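Local coordinates for protein xylulose kinase (Escherichia coli, PDB 2ITM) that phosphorylates D-xylulose with ATP to give D-xylulose 5-phosphate, acting as a homodimeric sugar kinase of the FGGY family, at residues N247-A261 with V380-G394. Numbering follows the deposited sequence.
Sequences NQAMLSLGTSGVYFA and VHACGIKPQSVTLIG
Strands 249-253 and 390-393 run parallel, their axes 23° apart, and four backbone hydrogen bonds, from T391 N to A249 O, L251 N to T391 O, I393 N to L251 O and L253 N to I393 O, set M250 against T391, L251 against L392 and S252 against I393. On the face carrying M250 and I393, M250 CE meets I393 CD1 at 3.7 Å; CG of M250 stands between the backbone N and carbonyl carbon (chi1 70°), and from there the chain, bent at its last torsion, brings CE to that methyl. This side chain also packs on A238 and V241 of helix 233-241. On the other face, L251 CD2 lies 3.8 Å from L392 CD1, the two leucines side by side and pointing the same way. In the mixed sheet of the C-terminal domain, whose clan is that of the actin-like ATPases, 249-253 lies between antiparallel 257-262 and parallel 390-393, and 414-417 follows, so both strands are internal. The Y259 ring has V390 CG1 at its edge, the two side chains crossing at about a right angle, and reaches toward V380 and H381 of helix 358-381. Its CE2 touches V380 CG1 at 3.5 Å; OH and H381 NE2 are hydrogen-bonded, though the modelled 2.4 Å is doubtfully short, and the two rings lie obliquely. Beyond the strands, N247 OD1 accepts K386 N at 2.9 Å in a nearly straight bond (169° at the hydrogen), the donor standing above the amide carbonyl plane. A water bridges the same OD1 to G384 O. With an alanine in place of N247, K386 N would probably lose this acceptor and the water-mediated link to G384 O would be broken. Alongside, I385 CG2 packs against A261 CB at 3.7 Å.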
# COMPACT_ATOMS: atom_id res chain seq x y z
N ASN A 247 -14.27 37.69 -0.92
CA ASN A 247 -14.16 36.74 -2.01
C ASN A 247 -12.82 36.69 -2.72
O ASN A 247 -12.69 36.02 -3.72
CB ASN A 247 -15.30 36.92 -3.01
CG ASN A 247 -16.67 36.77 -2.37
OD1 ASN A 247 -17.01 35.73 -1.84
ND2 ASN A 247 -17.45 37.83 -2.41
N GLN A 248 -11.83 37.40 -2.21
CA GLN A 248 -10.46 37.08 -2.57
C GLN A 248 -10.01 35.80 -1.89
O GLN A 248 -10.28 35.58 -0.73
CB GLN A 248 -9.51 38.23 -2.23
CG GLN A 248 -9.73 39.48 -3.06
CD GLN A 248 -8.73 40.56 -2.73
OE1 GLN A 248 -8.91 41.34 -1.83
NE2 GLN A 248 -7.67 40.61 -3.50
N ALA A 249 -9.34 34.95 -2.65
CA ALA A 249 -8.95 33.64 -2.17
C ALA A 249 -7.60 33.24 -2.71
O ALA A 249 -7.27 33.51 -3.85
CB ALA A 249 -9.98 32.62 -2.54
N MET A 250 -6.83 32.57 -1.85
CA MET A 250 -5.54 32.02 -2.23
C MET A 250 -5.40 30.57 -1.83
O MET A 250 -5.90 30.15 -0.80
CB MET A 250 -4.41 32.86 -1.65
CG MET A 250 -4.25 32.75 -0.15
SD MET A 250 -3.16 33.95 0.61
CE MET A 250 -1.61 33.16 0.39
N LEU A 251 -4.73 29.80 -2.67
CA LEU A 251 -4.36 28.43 -2.36
C LEU A 251 -2.85 28.29 -2.35
O LEU A 251 -2.20 28.49 -3.36
CB LEU A 251 -4.96 27.47 -3.38
CG LEU A 251 -4.56 26.00 -3.33
CD1 LEU A 251 -5.06 25.33 -2.07
CD2 LEU A 251 -5.08 25.27 -4.53
N SER A 252 -2.30 27.96 -1.19
CA SER A 252 -0.87 27.81 -1.08
C SER A 252 -0.45 26.37 -1.17
O SER A 252 -0.67 25.59 -0.26
CB SER A 252 -0.32 28.47 0.17
OG SER A 252 1.09 28.41 0.20
N LEU A 253 0.17 26.02 -2.29
CA LEU A 253 0.74 24.71 -2.47
C LEU A 253 2.19 24.71 -2.02
O LEU A 253 3.07 24.25 -2.73
CB LEU A 253 0.61 24.28 -3.93
CG LEU A 253 -0.66 24.72 -4.67
CD1 LEU A 253 -0.43 24.75 -6.13
CD2 LEU A 253 -1.81 23.84 -4.35
N GLY A 254 2.43 25.23 -0.83
CA GLY A 254 3.76 25.32 -0.28
C GLY A 254 4.07 24.15 0.62
O GLY A 254 3.46 23.10 0.53
N THR A 255 5.03 24.35 1.51
CA THR A 255 5.39 23.33 2.47
C THR A 255 4.32 23.21 3.52
O THR A 255 4.23 22.20 4.21
CB THR A 255 6.70 23.70 3.14
OG1 THR A 255 6.58 24.99 3.73
CG2 THR A 255 7.81 23.87 2.10
N SER A 256 3.51 24.24 3.63
CA SER A 256 2.31 24.15 4.44
C SER A 256 1.11 24.56 3.62
O SER A 256 1.05 25.67 3.13
CB SER A 256 2.44 25.03 5.67
OG SER A 256 1.86 26.29 5.44
N GLY A 257 0.16 23.65 3.47
CA GLY A 257 -0.93 23.86 2.56
C GLY A 257 -2.08 24.58 3.23
O GLY A 257 -2.50 24.19 4.31
N VAL A 258 -2.58 25.62 2.58
CA VAL A 258 -3.71 26.38 3.10
C VAL A 258 -4.61 26.85 1.98
O VAL A 258 -4.15 27.21 0.92
CB VAL A 258 -3.26 27.66 3.85
CG1 VAL A 258 -4.34 28.13 4.77
CG2 VAL A 258 -1.98 27.45 4.58
N TYR A 259 -5.90 26.88 2.24
CA TYR A 259 -6.81 27.69 1.45
C TYR A 259 -7.37 28.82 2.29
O TYR A 259 -7.98 28.58 3.32
CB TYR A 259 -7.94 26.84 0.86
CG TYR A 259 -8.84 27.52 -0.14
CD1 TYR A 259 -8.33 28.11 -1.28
CD2 TYR A 259 -10.21 27.55 0.04
CE1 TYR A 259 -9.15 28.73 -2.18
CE2 TYR A 259 -11.04 28.16 -0.87
CZ TYR A 259 -10.50 28.75 -1.98
OH TYR A 259 -11.32 29.35 -2.89
N PHE A 260 -7.13 30.04 1.85
CA PHE A 260 -7.48 31.23 2.60
C PHE A 260 -8.38 32.10 1.74
O PHE A 260 -8.01 32.46 0.63
CB PHE A 260 -6.21 31.98 2.97
CG PHE A 260 -6.41 33.12 3.91
CD1 PHE A 260 -5.95 33.06 5.20
CD2 PHE A 260 -7.03 34.27 3.50
CE1 PHE A 260 -6.12 34.11 6.06
CE2 PHE A 260 -7.21 35.32 4.36
CZ PHE A 260 -6.76 35.24 5.64
N ALA A 261 -9.56 32.40 2.24
CA ALA A 261 -10.51 33.21 1.50
C ALA A 261 -11.14 34.27 2.38
O ALA A 261 -11.70 33.96 3.42
CB ALA A 261 -11.56 32.34 0.88
N VAL A 380 -15.11 24.96 1.53
CA VAL A 380 -15.00 26.36 1.90
C VAL A 380 -16.01 27.23 1.16
O VAL A 380 -16.65 28.09 1.75
CB VAL A 380 -13.57 26.86 1.70
CG1 VAL A 380 -13.50 28.36 1.68
CG2 VAL A 380 -12.68 26.31 2.79
N HIS A 381 -16.17 26.99 -0.13
CA HIS A 381 -17.08 27.77 -0.94
C HIS A 381 -18.51 27.58 -0.47
O HIS A 381 -19.28 28.52 -0.42
CB HIS A 381 -16.90 27.45 -2.41
CG HIS A 381 -15.54 27.81 -2.94
ND1 HIS A 381 -15.05 27.33 -4.13
CD2 HIS A 381 -14.58 28.60 -2.43
CE1 HIS A 381 -13.84 27.81 -4.34
NE2 HIS A 381 -13.53 28.59 -3.32
N ALA A 382 -18.85 26.36 -0.09
CA ALA A 382 -20.18 26.03 0.37
C ALA A 382 -20.57 26.82 1.61
O ALA A 382 -21.73 26.88 1.98
CB ALA A 382 -20.27 24.55 0.63
N CYS A 383 -19.57 27.41 2.25
CA CYS A 383 -19.77 28.16 3.48
C CYS A 383 -20.32 29.54 3.14
O CYS A 383 -20.90 30.20 3.98
CB CYS A 383 -18.48 28.26 4.29
SG CYS A 383 -17.89 26.73 5.04
N GLY A 384 -20.12 29.94 1.89
CA GLY A 384 -20.56 31.22 1.39
C GLY A 384 -19.46 32.06 0.77
O GLY A 384 -19.53 33.27 0.76
N ILE A 385 -18.43 31.41 0.24
CA ILE A 385 -17.37 32.10 -0.47
C ILE A 385 -17.51 31.88 -1.96
O ILE A 385 -17.70 30.77 -2.41
CB ILE A 385 -15.98 31.60 0.00
CG1 ILE A 385 -15.83 31.77 1.51
CG2 ILE A 385 -14.88 32.31 -0.73
CD1 ILE A 385 -15.26 33.08 1.92
N LYS A 386 -17.40 32.95 -2.73
CA LYS A 386 -17.51 32.85 -4.18
C LYS A 386 -16.45 33.67 -4.91
O LYS A 386 -16.64 34.84 -5.19
CB LYS A 386 -18.91 33.24 -4.64
CG LYS A 386 -19.14 33.17 -6.15
CD LYS A 386 -18.74 31.84 -6.73
CE LYS A 386 -17.63 32.00 -7.76
NZ LYS A 386 -16.59 30.94 -7.67
N PRO A 387 -15.33 33.03 -5.21
CA PRO A 387 -14.19 33.72 -5.79
C PRO A 387 -14.35 33.94 -7.29
O PRO A 387 -14.87 33.08 -7.98
CB PRO A 387 -13.03 32.78 -5.50
CG PRO A 387 -13.63 31.48 -5.24
CD PRO A 387 -14.97 31.72 -4.66
N GLN A 388 -13.91 35.08 -7.77
CA GLN A 388 -13.75 35.29 -9.20
C GLN A 388 -12.56 34.54 -9.73
O GLN A 388 -12.56 34.02 -10.83
CB GLN A 388 -13.54 36.76 -9.50
CG GLN A 388 -14.48 37.71 -8.82
CD GLN A 388 -14.11 39.15 -9.08
OE1 GLN A 388 -13.70 39.49 -10.18
NE2 GLN A 388 -14.25 39.99 -8.09
N SER A 389 -11.52 34.51 -8.91
CA SER A 389 -10.35 33.73 -9.20
C SER A 389 -9.75 33.23 -7.90
O SER A 389 -10.08 33.71 -6.85
CB SER A 389 -9.32 34.56 -9.97
OG SER A 389 -9.05 33.99 -11.23
N VAL A 390 -8.87 32.26 -8.01
CA VAL A 390 -8.08 31.82 -6.90
C VAL A 390 -6.61 32.07 -7.18
O VAL A 390 -6.06 31.55 -8.12
CB VAL A 390 -8.34 30.35 -6.58
CG1 VAL A 390 -7.31 29.83 -5.62
CG2 VAL A 390 -9.71 30.18 -6.03
N THR A 391 -6.00 32.88 -6.34
CA THR A 391 -4.58 33.04 -6.35
C THR A 391 -3.84 31.79 -5.98
O THR A 391 -4.13 31.17 -4.97
CB THR A 391 -4.14 34.22 -5.49
OG1 THR A 391 -4.11 35.39 -6.29
CG2 THR A 391 -2.71 34.07 -5.09
N LEU A 392 -2.88 31.42 -6.79
CA LEU A 392 -2.20 30.15 -6.65
C LEU A 392 -0.71 30.40 -6.50
O LEU A 392 -0.07 30.90 -7.39
CB LEU A 392 -2.49 29.30 -7.88
CG LEU A 392 -2.06 27.84 -7.92
CD1 LEU A 392 -2.58 27.04 -6.76
CD2 LEU A 392 -2.49 27.24 -9.20
N ILE A 393 -0.18 30.05 -5.34
CA ILE A 393 1.22 30.26 -5.05
C ILE A 393 1.83 29.07 -4.32
O ILE A 393 1.12 28.17 -3.90
CB ILE A 393 1.42 31.53 -4.23
CG1 ILE A 393 0.59 31.49 -2.96
CG2 ILE A 393 1.07 32.76 -5.04
CD1 ILE A 393 1.20 32.19 -1.85
N GLY A 394 3.15 29.09 -4.18
CA GLY A 394 3.87 28.05 -3.49
C GLY A 394 4.61 27.16 -4.46
O GLY A 394 4.32 27.16 -5.64
O HOH W 1 -18.10 35.61 0.92
O HOH W 2 -12.02 36.40 -6.07